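Local structure of alpha-galacturonidase (3FEF) at residues 120-123 against 124-128; 146-149 against 150-154; 202-205 against 206-209; 268-271 against 272-275; 410-413 against 414-418. The protein hydrolyses alpha-1,4-linked galacturonate, including di-galacturonate, as a family 4 glycoside hydrolase that requires NAD(+) and manganese. All coordinates share one frame; numbering follows the deposited sequence.

Contact 1. Residues 120-123 against 124-128; sequences LRAV and PIFAE
Pro-124 meets the carbonyls of Leu-120 and Arg-121 inside a proline kink, a local contact midway along helix 112-136 of the Rossmann-type NAD-binding domain. Proline has no N-H to give, so the bond that residue 124 would make to the turn before is missing, and the ring takes up the space instead: CD of Pro-124 lies 3.3 Å from O of Leu-120. The same CD lies 3.3 Å from CB of Val-123, as the peptide bond between the two residues imposes, and their side chains cross at about a right angle. Regular helix bonding resumes just beyond. Phe-126 N donates to Ala-122 O at 3.0 Å, and Ala-127 N donates to Val-123 O at 2.9 Å, the latter with an N-H...O angle of 161°.

The apolar flank of the helix faces inward. Ala-122 and Phe-126 pack on Cys-152 of helix 149-159, Val-123 on Val-151 of the same helix, and Leu-120 and Ala-127 on helix 383-405. Arg-121 leaves in another direction to form a salt bridge with Asp-94 and a hydrogen bond with Pro-85 O. The aromatic ring of Phe-126 has CG anti to its carbonyl carbon (chi1 -82°), which lays one ring edge back along the helix: CD2 of Phe-126 comes within 3.4 Å of O of Ala-122, which lies in the ring plane.

Contact 2. Residues 146-149 against 150-154; sequences TNPM and SVCTR
Pro-148 O receives the N-H of Cys-152 at 3.0 Å, an almost straight bond (177°) that closes the first turn of helix 149-159, with Pro-148 at the N-cap. The cap follows a cis peptide between Asn-147 and Pro-148, in the loop that leaves strand 141-144 of the Rossmann-type domain. The proline ring rests on the turn it starts: CG of Pro-148 is 4.1 Å from CB of Val-151, and CD of Pro-148 is equally far from SG of Cys-152.

One residue on, Met-149, a selenomethionine, runs beside Thr-153, both side chains pointing the same way. Its bent chain leads toward Cys-169, a ligand of the metal.

Further out, Arg-118 donates to Asn-147 O, while Thr-146 OG1 is bonded to Ile-83 N. Asn-147, by similarity a substrate-binding residue, thus sits on a braced loop with its side chain about 4 Å from the bound magnesium ion. Asn-144 ND2 is bonded to Thr-153 OG1, tying the helix back to the strand. That hydroxyl, anti to its own carbonyl carbon (chi1 -51°), turns back onto the preceding turn, where Met-149 O accepts Thr-153 OG1 at 2.7 Å and Thr-153 N at 2.9 Å from opposite faces of its carbonyl plane.

Contact 3. Residues 202-205 against 206-209; sequences LGIN and HFTW. With MG (magnesium ion), chain G.
Leu-202 and Trp-209 pair across two antiparallel runs of backbone, exchanging hydrogen bonds in both directions: Trp-209 N to Leu-202 O at 2.7 Å, and Leu-202 N to Trp-209 O at 2.9 Å. Ile-204 and Phe-207 form the next hydrogen-bonded pair. Phe-207 N reaches Ile-204 O at 2.8 Å, but the return bond from Ile-204 N comes in 61° out of the carbonyl plane of Phe-207. Between these lies the non-hydrogen-bonded pair Gly-203 and Thr-208, whose backbones bond instead to Glu-363 and Ala-267; a CB on this glycine would run into the opposite backbone, and at its backbone angles would also collide with the carbonyl of Leu-202.

The link is a tight beta hairpin with a type II turn from Ile-204 to Phe-207, joining strands 197-202 and 207-215 and carrying a metal ligand at its tip. His-206 NE2 binds the magnesium ion at 2.3 Å; Cys-169 and three waters are its other ligands. His-206 ND1 is hydrogen-bonded to Thr-110.

The amide of Asn-205 covers one face of the imidazole, the planes 37° apart, with its end over the ring centre. Its CG is anti to the backbone N (chi1 -172°), carrying the amide alongside the histidine. An alanine in its place would strip that face of its cover and probably open a gap beside Met-149 and Cys-169.

Behind the tip, CG1 of Ile-204 packs 3.7 Å from CB of Phe-207, while Trp-209 sets NE1 over the centre of the Phe-207 ring, 3.6 Å above its plane.

Contact 4. Residues 268-271 against 272-275; sequences AGDR and HLAE. With SO4 (sulfate ion), chain E.
Ala-268 puts its methyl against the side chain of Leu-273, CB to CD2 4.1 Å, where the chain enters the short helix 270-273. Gly-269 follows at the N-cap. Its carbonyl accepts two backbone donors, Leu-273 N at 3.1 Å in a nearly straight bond and His-272 N at 2.9 Å from well above the carbonyl plane, while its own N-H goes to Glu-171. Asp-270 O then takes Ala-274 N, and the carboxylate binds the backbone N-H groups of Val-254 and Ala-255.

Arg-271 carries the polar end. Its CG, between the backbone N and the carbonyl carbon (chi1 57°), lies over the rim of one face of the His-272 imidazole, and the chain runs on beside that ring. NH2 of Arg-271 comes 3.4 Å from CE1 of His-272, with guanidinium and ring planes 68° apart. In the guanidinium plane NH1 gives a hydrogen bond of 2.7 Å to sulfate O2; NH2 adds a weak one at 3.3 Å. Arg-298 also binds this sulfate.

His-272 stacks on the metal ligand His-206. Although the sulfate is probably from the crystallisation liquor, two arginines on it suggest a pocket suited to negative charge, perhaps the carboxylate of galacturonate.

Contact 5. Residues 410-413 against 414-418; sequences LAFQ and AFLND
Leu-416 lies over one face of the Phe-412 ring, one helical turn along helix 408-417 in the C-terminal domain. The contact is CH-pi: CG of Leu-416 stands 3.9 Å from the centroid of the Phe-412 ring, 15° off the ring normal and somewhat toward the rim. Its two methyls spread over the same ring, CD2 of Leu-416 coming 3.6 Å from CZ of Phe-412 and CD1 of Leu-416 3.8 Å from CE2 of Phe-412. The first torsion of Phe-412 explains the fit: with CG anti to the backbone N (chi1 -174°), the ring swings forward along the helix to meet residues 415 and 416.

Phe-415 meets the same ring obliquely, its CD1 4.0 Å from CE1 of Phe-412. Both aromatics continue into Phe-432 of helix 425-435, which Phe-415 meets edge-to-face. With an alanine at Phe-412, Leu-416 would probably lose the surface beneath its branch, and Phe-415 one of its aromatic neighbours.

Regular helix bonds run beneath, among them Phe-415 N to Ala-411 O at 2.9 Å and Leu-416 N to Phe-412 O at 2.7 Å. Another flank of the helix faces a second subunit, where Asn-417 OD1 accepts from Arg-391 of that subunit and Gln-413 NE2 makes a weak bond to its Tyr-262. Apolar and ring contacts thus tie the helix to helix 425-435 and its neighbours, while Asn-417 and, weakly, Gln-413 add polar links to the second subunit.

Contacts 2, 3 and 4 are buried and gather round the metal: contact 2 brings the loop with the probable substrate-binding Asn-147, contact 3 the histidine ligand and contact 4 the anion-binding arginine. Contacts 3 and 4 meet through stacked histidines, and contacts 2 and 3 where Asn-147 and Met-149 pack on Asn-205, joining the Rossmann-type and C-terminal domains. Contact 1 is only partly buried; it also packs on contact 2 through Phe-126 on Thr-146. Contact 5 is buried too, though its centre lies about 23 Å from that of the chain, away from the sites; its Ala-411 touches Leu-120 of contact 1. Apolar packing dominates contacts 1 and 5, and of the five contacts 5 alone touches another subunit.

Contact 1. Residues 120-123 against 124-128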
loop_
_atom_site.group_PDB
_atom_site.type_symbol
_atom_site.label_atom_id
_atom_site.label_comp_id
_atom_site.label_asym_id
_atom_site.label_seq_id
_atom_site.Cartn_x
_atom_site.Cartn_y
_atom_site.Cartn_z
ATOM N N LEU A 120 -9.049 21.498 -17.950
ATOM C CA LEU A 120 -9.794 20.755 -18.942
ATOM C C LEU A 120 -9.272 21.078 -20.351
ATOM O O LEU A 120 -8.998 20.201 -21.147
ATOM C CB LEU A 120 -11.238 21.177 -18.817
ATOM C CG LEU A 120 -12.329 20.143 -18.852
ATOM C CD1 LEU A 120 -11.872 18.832 -18.208
ATOM C CD2 LEU A 120 -13.522 20.757 -18.115
ATOM N N ARG A 121 -9.145 22.358 -20.648
ATOM C CA ARG A 121 -8.606 22.840 -21.921
ATOM C C ARG A 121 -7.163 22.362 -22.160
ATOM O O ARG A 121 -6.758 22.074 -23.282
ATOM C CB ARG A 121 -8.657 24.369 -21.887
ATOM C CG ARG A 121 -8.650 25.088 -23.212
ATOM C CD ARG A 121 -9.316 26.490 -23.094
ATOM N NE ARG A 121 -8.571 27.420 -22.241
ATOM C CZ ARG A 121 -9.082 28.032 -21.175
ATOM N NH1 ARG A 121 -10.345 27.837 -20.844
ATOM N NH2 ARG A 121 -8.342 28.860 -20.451
ATOM N N ALA A 122 -6.370 22.286 -21.104
ATOM C CA ALA A 122 -4.947 21.949 -21.270
ATOM C C ALA A 122 -4.720 20.461 -21.523
ATOM O O ALA A 122 -3.718 20.076 -22.114
ATOM C CB ALA A 122 -4.142 22.404 -20.034
ATOM N N VAL A 123 -5.649 19.621 -21.067
ATOM C CA VAL A 123 -5.454 18.188 -21.158
ATOM C C VAL A 123 -5.082 17.717 -22.568
ATOM O O VAL A 123 -4.089 17.011 -22.745
ATOM C CB VAL A 123 -6.660 17.397 -20.580
ATOM C CG1 VAL A 123 -6.516 15.887 -20.866
ATOM C CG2 VAL A 123 -6.759 17.638 -19.069
ATOM N N PRO A 124 -5.886 18.072 -23.580
ATOM C CA PRO A 124 -5.528 17.503 -24.896
ATOM C C PRO A 124 -4.284 18.150 -25.510
ATOM O O PRO A 124 -3.630 17.545 -26.351
ATOM C CB PRO A 124 -6.789 17.725 -25.757
ATOM C CG PRO A 124 -7.587 18.791 -25.038
ATOM C CD PRO A 124 -7.202 18.740 -23.567
ATOM N N ILE A 125 -3.936 19.356 -25.078
ATOM C CA ILE A 125 -2.673 19.958 -25.505
ATOM C C ILE A 125 -1.476 19.161 -24.969
ATOM O O ILE A 125 -0.499 18.932 -25.675
ATOM C CB ILE A 125 -2.576 21.433 -25.074
ATOM C CG1 ILE A 125 -3.712 22.243 -25.706
ATOM C CG2 ILE A 125 -1.226 22.023 -25.472
ATOM C CD1 ILE A 125 -3.661 23.736 -25.379
ATOM N N PHE A 126 -1.555 18.715 -23.718
ATOM C CA PHE A 126 -0.424 18.014 -23.129
ATOM C C PHE A 126 -0.382 16.538 -23.525
ATOM O O PHE A 126 0.697 15.938 -23.601
ATOM C CB PHE A 126 -0.371 18.223 -21.608
ATOM C CG PHE A 126 0.264 19.525 -21.214
ATOM C CD1 PHE A 126 1.571 19.558 -20.725
ATOM C CD2 PHE A 126 -0.424 20.725 -21.375
ATOM C CE1 PHE A 126 2.174 20.776 -20.377
ATOM C CE2 PHE A 126 0.174 21.961 -21.027
ATOM C CZ PHE A 126 1.471 21.982 -20.532
ATOM N N ALA A 127 -1.548 15.956 -23.798
ATOM C CA ALA A 127 -1.599 14.611 -24.362
ATOM C C ALA A 127 -0.832 14.594 -25.677
ATOM O O ALA A 127 -0.061 13.670 -25.942
ATOM C CB ALA A 127 -3.052 14.172 -24.592
ATOM N N GLU A 128 -1.044 15.625 -26.495
ATOM C CA GLU A 128 -0.356 15.743 -27.781
ATOM C C GLU A 128 1.153 15.974 -27.605
ATOM O O GLU A 128 1.970 15.394 -28.310
ATOM C CB GLU A 128 -0.970 16.866 -28.649
ATOM C CG GLU A 128 -0.209 17.066 -29.975
ATOM C CD GLU A 128 -0.913 17.974 -30.985
ATOM O OE1 GLU A 128 -1.534 18.995 -30.592
ATOM O OE2 GLU A 128 -0.825 17.672 -32.202
#

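Contact 2. Residues 146-149 against 150-154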
loop_
_atom_site.group_PDB
_atom_site.type_symbol
_atom_site.label_atom_id
_atom_site.label_comp_id
_atom_site.label_asym_id
_atom_site.label_seq_id
_atom_site.Cartn_x
_atom_site.Cartn_y
_atom_site.Cartn_z
ATOM N N THR A 146 4.094 25.226 -17.184
ATOM C CA THR A 146 2.714 25.631 -17.471
ATOM C C THR A 146 1.737 25.315 -16.325
ATOM O O THR A 146 1.860 24.283 -15.676
ATOM C CB THR A 146 2.179 24.915 -18.726
ATOM O OG1 THR A 146 3.096 25.062 -19.822
ATOM C CG2 THR A 146 0.833 25.480 -19.104
ATOM N N ASN A 147 0.767 26.201 -16.101
ATOM C CA ASN A 147 -0.332 25.967 -15.172
ATOM C C ASN A 147 -1.612 25.585 -15.926
ATOM O O ASN A 147 -1.828 26.058 -17.048
ATOM C CB ASN A 147 -0.585 27.234 -14.367
ATOM C CG ASN A 147 0.563 27.564 -13.447
ATOM O OD1 ASN A 147 1.099 26.688 -12.777
ATOM N ND2 ASN A 147 0.951 28.823 -13.409
ATOM N N PRO A 148 -2.492 24.770 -15.312
ATOM C CA PRO A 148 -2.475 24.202 -13.946
ATOM C C PRO A 148 -1.474 23.055 -13.829
ATOM O O PRO A 148 -1.611 22.021 -14.485
ATOM C CB PRO A 148 -3.900 23.690 -13.753
ATOM C CG PRO A 148 -4.389 23.398 -15.127
ATOM C CD PRO A 148 -3.719 24.406 -16.043
HETATM N N MSE A 149 -0.478 23.267 -12.984
HETATM C CA MSE A 149 0.724 22.443 -12.925
HETATM C C MSE A 149 0.445 20.953 -12.687
HETATM O O MSE A 149 0.955 20.098 -13.399
HETATM C CB MSE A 149 1.591 22.956 -11.797
HETATM C CG MSE A 149 2.730 22.035 -11.488
HETATM SE SE MSE A 149 4.269 22.692 -12.421
HETATM C CE MSE A 149 4.868 23.952 -11.147
ATOM N N SER A 150 -0.362 20.667 -11.675
ATOM C CA SER A 150 -0.668 19.305 -11.283
ATOM C C SER A 150 -1.413 18.517 -12.362
ATOM O O SER A 150 -1.151 17.343 -12.564
ATOM C CB SER A 150 -1.461 19.320 -9.981
ATOM O OG SER A 150 -0.736 20.026 -8.979
ATOM N N VAL A 151 -2.331 19.164 -13.058
ATOM C CA VAL A 151 -3.043 18.512 -14.136
ATOM C C VAL A 151 -2.167 18.283 -15.363
ATOM O O VAL A 151 -2.114 17.176 -15.871
ATOM C CB VAL A 151 -4.310 19.316 -14.537
ATOM C CG1 VAL A 151 -4.866 18.791 -15.872
ATOM C CG2 VAL A 151 -5.377 19.244 -13.390
ATOM N N CYS A 152 -1.469 19.320 -15.830
ATOM C CA CYS A 152 -0.625 19.199 -17.016
ATOM C C CYS A 152 0.436 18.159 -16.804
ATOM O O CYS A 152 0.645 17.269 -17.625
ATOM C CB CYS A 152 0.074 20.530 -17.335
ATOM S SG CYS A 152 -1.065 21.824 -17.777
ATOM N N THR A 153 1.135 18.270 -15.689
ATOM C CA THR A 153 2.197 17.323 -15.442
ATOM C C THR A 153 1.619 15.912 -15.346
ATOM O O THR A 153 2.232 14.958 -15.804
ATOM C CB THR A 153 2.969 17.714 -14.174
ATOM O OG1 THR A 153 3.348 19.096 -14.293
ATOM C CG2 THR A 153 4.205 16.874 -14.030
ATOM N N ARG A 154 0.437 15.780 -14.747
ATOM C CA ARG A 154 -0.130 14.459 -14.562
ATOM C C ARG A 154 -0.506 13.839 -15.894
ATOM O O ARG A 154 -0.421 12.630 -16.054
ATOM C CB ARG A 154 -1.365 14.515 -13.675
ATOM C CG ARG A 154 -1.974 13.155 -13.458
ATOM C CD ARG A 154 -1.135 12.246 -12.531
ATOM N NE ARG A 154 -2.018 11.167 -12.094
ATOM C CZ ARG A 154 -1.922 9.907 -12.495
ATOM N NH1 ARG A 154 -0.934 9.523 -13.285
ATOM N NH2 ARG A 154 -2.807 9.029 -12.083
#

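Contact 3. Residues 202-205 against 206-209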
loop_
_atom_site.group_PDB
_atom_site.type_symbol
_atom_site.label_atom_id
_atom_site.label_comp_id
_atom_site.label_asym_id
_atom_site.label_seq_id
_atom_site.Cartn_x
_atom_site.Cartn_y
_atom_site.Cartn_z
ATOM N N LEU A 202 6.463 20.745 1.136
ATOM C CA LEU A 202 5.617 19.673 0.647
ATOM C C LEU A 202 4.180 20.130 0.429
ATOM O O LEU A 202 3.708 21.082 1.056
ATOM C CB LEU A 202 5.693 18.450 1.572
ATOM C CG LEU A 202 5.167 18.522 3.026
ATOM C CD1 LEU A 202 4.827 17.126 3.545
ATOM C CD2 LEU A 202 6.179 19.177 3.968
ATOM N N GLY A 203 3.485 19.453 -0.480
ATOM C CA GLY A 203 2.125 19.841 -0.821
ATOM C C GLY A 203 1.865 19.597 -2.293
ATOM O O GLY A 203 2.412 18.680 -2.897
ATOM N N ILE A 204 0.993 20.397 -2.864
ATOM C CA ILE A 204 0.778 20.366 -4.295
ATOM C C ILE A 204 1.069 21.796 -4.739
ATOM O O ILE A 204 1.062 22.717 -3.910
ATOM C CB ILE A 204 -0.667 19.994 -4.628
ATOM C CG1 ILE A 204 -1.629 20.946 -3.925
ATOM C CG2 ILE A 204 -0.963 18.544 -4.208
ATOM C CD1 ILE A 204 -3.118 20.575 -4.112
ATOM N N ASN A 205 1.331 21.984 -6.026
ATOM C CA ASN A 205 1.714 23.298 -6.554
ATOM C C ASN A 205 0.781 24.449 -6.129
ATOM O O ASN A 205 -0.443 24.319 -6.175
ATOM C CB ASN A 205 1.822 23.231 -8.091
ATOM C CG ASN A 205 2.401 24.510 -8.691
ATOM O OD1 ASN A 205 3.539 24.927 -8.382
ATOM N ND2 ASN A 205 1.612 25.156 -9.516
ATOM N N HIS A 206 1.365 25.571 -5.723
ATOM C CA HIS A 206 0.618 26.729 -5.188
ATOM C C HIS A 206 -0.065 26.489 -3.850
ATOM O O HIS A 206 -0.719 27.385 -3.318
ATOM C CB HIS A 206 -0.391 27.287 -6.214
ATOM C CG HIS A 206 0.259 27.863 -7.433
ATOM N ND1 HIS A 206 -0.390 27.996 -8.637
ATOM C CD2 HIS A 206 1.528 28.288 -7.641
ATOM C CE1 HIS A 206 0.438 28.519 -9.527
ATOM N NE2 HIS A 206 1.607 28.711 -8.943
ATOM N N PHE A 207 0.076 25.282 -3.314
ATOM C CA PHE A 207 -0.476 24.937 -2.002
ATOM C C PHE A 207 0.583 24.089 -1.278
ATOM O O PHE A 207 0.334 22.945 -0.892
ATOM C CB PHE A 207 -1.779 24.153 -2.162
ATOM C CG PHE A 207 -2.628 24.089 -0.900
ATOM C CD1 PHE A 207 -3.057 25.260 -0.267
ATOM C CD2 PHE A 207 -3.008 22.862 -0.365
ATOM C CE1 PHE A 207 -3.845 25.205 0.890
ATOM C CE2 PHE A 207 -3.783 22.800 0.784
ATOM C CZ PHE A 207 -4.207 23.982 1.412
ATOM N N THR A 208 1.773 24.678 -1.149
ATOM C CA THR A 208 2.935 24.074 -0.545
ATOM C C THR A 208 3.149 24.582 0.877
ATOM O O THR A 208 2.806 25.722 1.204
ATOM C CB THR A 208 4.202 24.431 -1.349
ATOM O OG1 THR A 208 4.083 25.784 -1.801
ATOM C CG2 THR A 208 4.352 23.525 -2.559
ATOM N N TRP A 209 3.739 23.732 1.716
ATOM C CA TRP A 209 3.873 24.030 3.126
ATOM C C TRP A 209 5.252 23.648 3.620
ATOM O O TRP A 209 5.843 22.650 3.187
ATOM C CB TRP A 209 2.803 23.270 3.924
ATOM C CG TRP A 209 1.426 23.707 3.517
ATOM C CD1 TRP A 209 0.762 23.369 2.370
ATOM C CD2 TRP A 209 0.557 24.584 4.247
ATOM N NE1 TRP A 209 -0.467 23.987 2.342
ATOM C CE2 TRP A 209 -0.620 24.734 3.483
ATOM C CE3 TRP A 209 0.663 25.258 5.469
ATOM C CZ2 TRP A 209 -1.684 25.533 3.898
ATOM C CZ3 TRP A 209 -0.397 26.052 5.888
ATOM C CH2 TRP A 209 -1.554 26.185 5.109
HETATM MG MG MG G . 3.692 29.008 -9.872
HETATM O O HOH W 1 4.045 31.282 -9.449
HETATM O O HOH W 2 5.733 29.513 -10.973
HETATM O O HOH W 3 3.194 27.063 -11.074
#

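Contact 4. Residues 268-271 against 272-275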
loop_
_atom_site.group_PDB
_atom_site.type_symbol
_atom_site.label_atom_id
_atom_site.label_comp_id
_atom_site.label_asym_id
_atom_site.label_seq_id
_atom_site.Cartn_x
_atom_site.Cartn_y
_atom_site.Cartn_z
ATOM N N ALA A 268 3.531 29.747 -0.511
ATOM C CA ALA A 268 3.216 30.391 -1.792
ATOM C C ALA A 268 2.684 31.797 -1.511
ATOM O O ALA A 268 2.329 32.107 -0.374
ATOM C CB ALA A 268 2.172 29.577 -2.597
ATOM N N GLY A 269 2.611 32.636 -2.544
ATOM C CA GLY A 269 2.065 33.978 -2.376
ATOM C C GLY A 269 0.619 33.918 -1.889
ATOM O O GLY A 269 -0.131 32.984 -2.205
ATOM N N ASP A 270 0.239 34.915 -1.105
ATOM C CA ASP A 270 -1.115 35.061 -0.616
ATOM C C ASP A 270 -2.167 34.867 -1.734
ATOM O O ASP A 270 -3.193 34.210 -1.543
ATOM C CB ASP A 270 -1.259 36.434 0.069
ATOM C CG ASP A 270 -0.694 36.446 1.498
ATOM O OD1 ASP A 270 0.161 35.586 1.830
ATOM O OD2 ASP A 270 -1.122 37.297 2.316
ATOM N N ARG A 271 -1.893 35.418 -2.908
ATOM C CA ARG A 271 -2.835 35.365 -4.015
ATOM C C ARG A 271 -3.116 33.924 -4.477
ATOM O O ARG A 271 -4.177 33.640 -5.022
ATOM C CB ARG A 271 -2.322 36.222 -5.180
ATOM C CG ARG A 271 -0.923 35.799 -5.660
ATOM C CD ARG A 271 -0.253 36.845 -6.535
ATOM N NE ARG A 271 -0.925 37.016 -7.816
ATOM C CZ ARG A 271 -0.543 36.444 -8.957
ATOM N NH1 ARG A 271 -1.218 36.676 -10.077
ATOM N NH2 ARG A 271 0.505 35.637 -8.990
ATOM N N HIS A 272 -2.166 33.022 -4.275
ATOM C CA HIS A 272 -2.356 31.625 -4.667
ATOM C C HIS A 272 -2.990 30.821 -3.550
ATOM O O HIS A 272 -3.879 30.015 -3.799
ATOM C CB HIS A 272 -1.031 30.980 -5.059
ATOM C CG HIS A 272 -0.495 31.470 -6.362
ATOM N ND1 HIS A 272 0.708 32.136 -6.467
ATOM C CD2 HIS A 272 -1.004 31.406 -7.613
ATOM C CE1 HIS A 272 0.919 32.460 -7.731
ATOM N NE2 HIS A 272 -0.098 32.015 -8.449
ATOM N N LEU A 273 -2.524 31.046 -2.323
ATOM C CA LEU A 273 -3.027 30.335 -1.160
ATOM C C LEU A 273 -4.508 30.580 -1.038
ATOM O O LEU A 273 -5.283 29.679 -0.691
ATOM C CB LEU A 273 -2.343 30.851 0.118
ATOM C CG LEU A 273 -0.851 30.535 0.314
ATOM C CD1 LEU A 273 -0.269 31.296 1.523
ATOM C CD2 LEU A 273 -0.594 29.006 0.428
ATOM N N ALA A 274 -4.889 31.825 -1.295
ATOM C CA ALA A 274 -6.261 32.268 -1.087
ATOM C C ALA A 274 -7.282 31.439 -1.868
ATOM O O ALA A 274 -8.437 31.401 -1.509
ATOM C CB ALA A 274 -6.403 33.743 -1.439
ATOM N N GLU A 275 -6.867 30.760 -2.925
ATOM C CA GLU A 275 -7.851 30.068 -3.750
ATOM C C GLU A 275 -8.146 28.631 -3.296
ATOM O O GLU A 275 -9.043 27.981 -3.851
ATOM C CB GLU A 275 -7.392 30.065 -5.203
ATOM C CG GLU A 275 -6.837 31.406 -5.661
ATOM C CD GLU A 275 -6.856 31.542 -7.164
ATOM O OE1 GLU A 275 -6.000 30.918 -7.839
ATOM O OE2 GLU A 275 -7.741 32.264 -7.670
HETATM S S SO4 E . 1.069 34.824 -12.884
HETATM O O1 SO4 E . 2.066 35.811 -13.285
HETATM O O2 SO4 E . -0.076 35.472 -12.254
HETATM O O3 SO4 E . 1.688 33.901 -11.943
HETATM O O4 SO4 E . 0.624 34.081 -14.054
#

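Contact 5. Residues 410-413 against 414-418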
loop_
_atom_site.group_PDB
_atom_site.type_symbol
_atom_site.label_atom_id
_atom_site.label_comp_id
_atom_site.label_asym_id
_atom_site.label_seq_id
_atom_site.Cartn_x
_atom_site.Cartn_y
_atom_site.Cartn_z
ATOM N N LEU A 410 -17.879 13.855 -15.475
ATOM C CA LEU A 410 -16.866 13.713 -14.422
ATOM C C LEU A 410 -16.211 15.055 -14.064
ATOM O O LEU A 410 -15.935 15.333 -12.888
ATOM C CB LEU A 410 -15.809 12.685 -14.808
ATOM C CG LEU A 410 -14.663 12.557 -13.797
ATOM C CD1 LEU A 410 -15.186 11.934 -12.504
ATOM C CD2 LEU A 410 -13.507 11.746 -14.368
ATOM N N ALA A 411 -15.977 15.885 -15.073
ATOM C CA ALA A 411 -15.412 17.221 -14.859
ATOM C C ALA A 411 -16.339 18.096 -14.013
ATOM O O ALA A 411 -15.888 18.905 -13.212
ATOM C CB ALA A 411 -15.118 17.892 -16.200
ATOM N N PHE A 412 -17.638 17.930 -14.194
ATOM C CA PHE A 412 -18.608 18.673 -13.390
ATOM C C PHE A 412 -18.580 18.240 -11.917
ATOM O O PHE A 412 -18.752 19.061 -11.018
ATOM C CB PHE A 412 -20.026 18.538 -13.973
ATOM C CG PHE A 412 -21.043 19.401 -13.274
ATOM C CD1 PHE A 412 -20.785 20.751 -13.051
ATOM C CD2 PHE A 412 -22.225 18.863 -12.812
ATOM C CE1 PHE A 412 -21.694 21.544 -12.405
ATOM C CE2 PHE A 412 -23.147 19.648 -12.158
ATOM C CZ PHE A 412 -22.885 20.996 -11.956
ATOM N N GLN A 413 -18.366 16.947 -11.678
ATOM C CA GLN A 413 -18.161 16.445 -10.316
ATOM C C GLN A 413 -16.983 17.138 -9.643
ATOM O O GLN A 413 -17.088 17.572 -8.502
ATOM C CB GLN A 413 -17.944 14.934 -10.319
ATOM C CG GLN A 413 -19.117 14.178 -10.925
ATOM C CD GLN A 413 -20.388 14.445 -10.153
ATOM O OE1 GLN A 413 -21.447 14.700 -10.733
ATOM N NE2 GLN A 413 -20.285 14.414 -8.832
ATOM N N ALA A 414 -15.864 17.251 -10.347
ATOM C CA ALA A 414 -14.723 17.971 -9.789
ATOM C C ALA A 414 -15.127 19.432 -9.543
ATOM O O ALA A 414 -14.943 19.965 -8.443
ATOM C CB ALA A 414 -13.517 17.876 -10.730
ATOM N N PHE A 415 -15.689 20.065 -10.569
ATOM C CA PHE A 415 -16.210 21.421 -10.447
ATOM C C PHE A 415 -17.033 21.600 -9.178
ATOM O O PHE A 415 -16.815 22.565 -8.426
ATOM C CB PHE A 415 -17.038 21.777 -11.688
ATOM C CG PHE A 415 -17.330 23.262 -11.847
ATOM C CD1 PHE A 415 -18.523 23.805 -11.386
ATOM C CD2 PHE A 415 -16.425 24.099 -12.503
ATOM C CE1 PHE A 415 -18.816 25.167 -11.562
ATOM C CE2 PHE A 415 -16.692 25.459 -12.674
ATOM C CZ PHE A 415 -17.897 25.998 -12.210
ATOM N N LEU A 416 -17.976 20.680 -8.943
ATOM C CA LEU A 416 -18.810 20.720 -7.737
ATOM C C LEU A 416 -18.041 20.501 -6.430
ATOM O O LEU A 416 -18.441 20.974 -5.366
ATOM C CB LEU A 416 -19.924 19.657 -7.822
ATOM C CG LEU A 416 -21.079 19.845 -8.809
ATOM C CD1 LEU A 416 -22.096 18.697 -8.667
ATOM C CD2 LEU A 416 -21.735 21.196 -8.565
ATOM N N ASN A 417 -16.971 19.725 -6.495
ATOM C CA ASN A 417 -16.190 19.412 -5.310
ATOM C C ASN A 417 -15.155 20.506 -4.969
ATOM O O ASN A 417 -14.404 20.386 -3.990
ATOM C CB ASN A 417 -15.494 18.067 -5.534
ATOM C CG ASN A 417 -15.052 17.408 -4.243
ATOM O OD1 ASN A 417 -15.744 17.477 -3.231
ATOM N ND2 ASN A 417 -13.913 16.736 -4.284
ATOM N N ASP A 418 -15.096 21.566 -5.772
ATOM C CA ASP A 418 -14.103 22.627 -5.537
ATOM C C ASP A 418 -14.535 23.592 -4.440
ATOM O O ASP A 418 -15.631 24.111 -4.471
ATOM C CB ASP A 418 -13.798 23.394 -6.830
ATOM C CG ASP A 418 -12.719 24.458 -6.642
ATOM O OD1 ASP A 418 -13.072 25.628 -6.351
ATOM O OD2 ASP A 418 -11.516 24.124 -6.757
#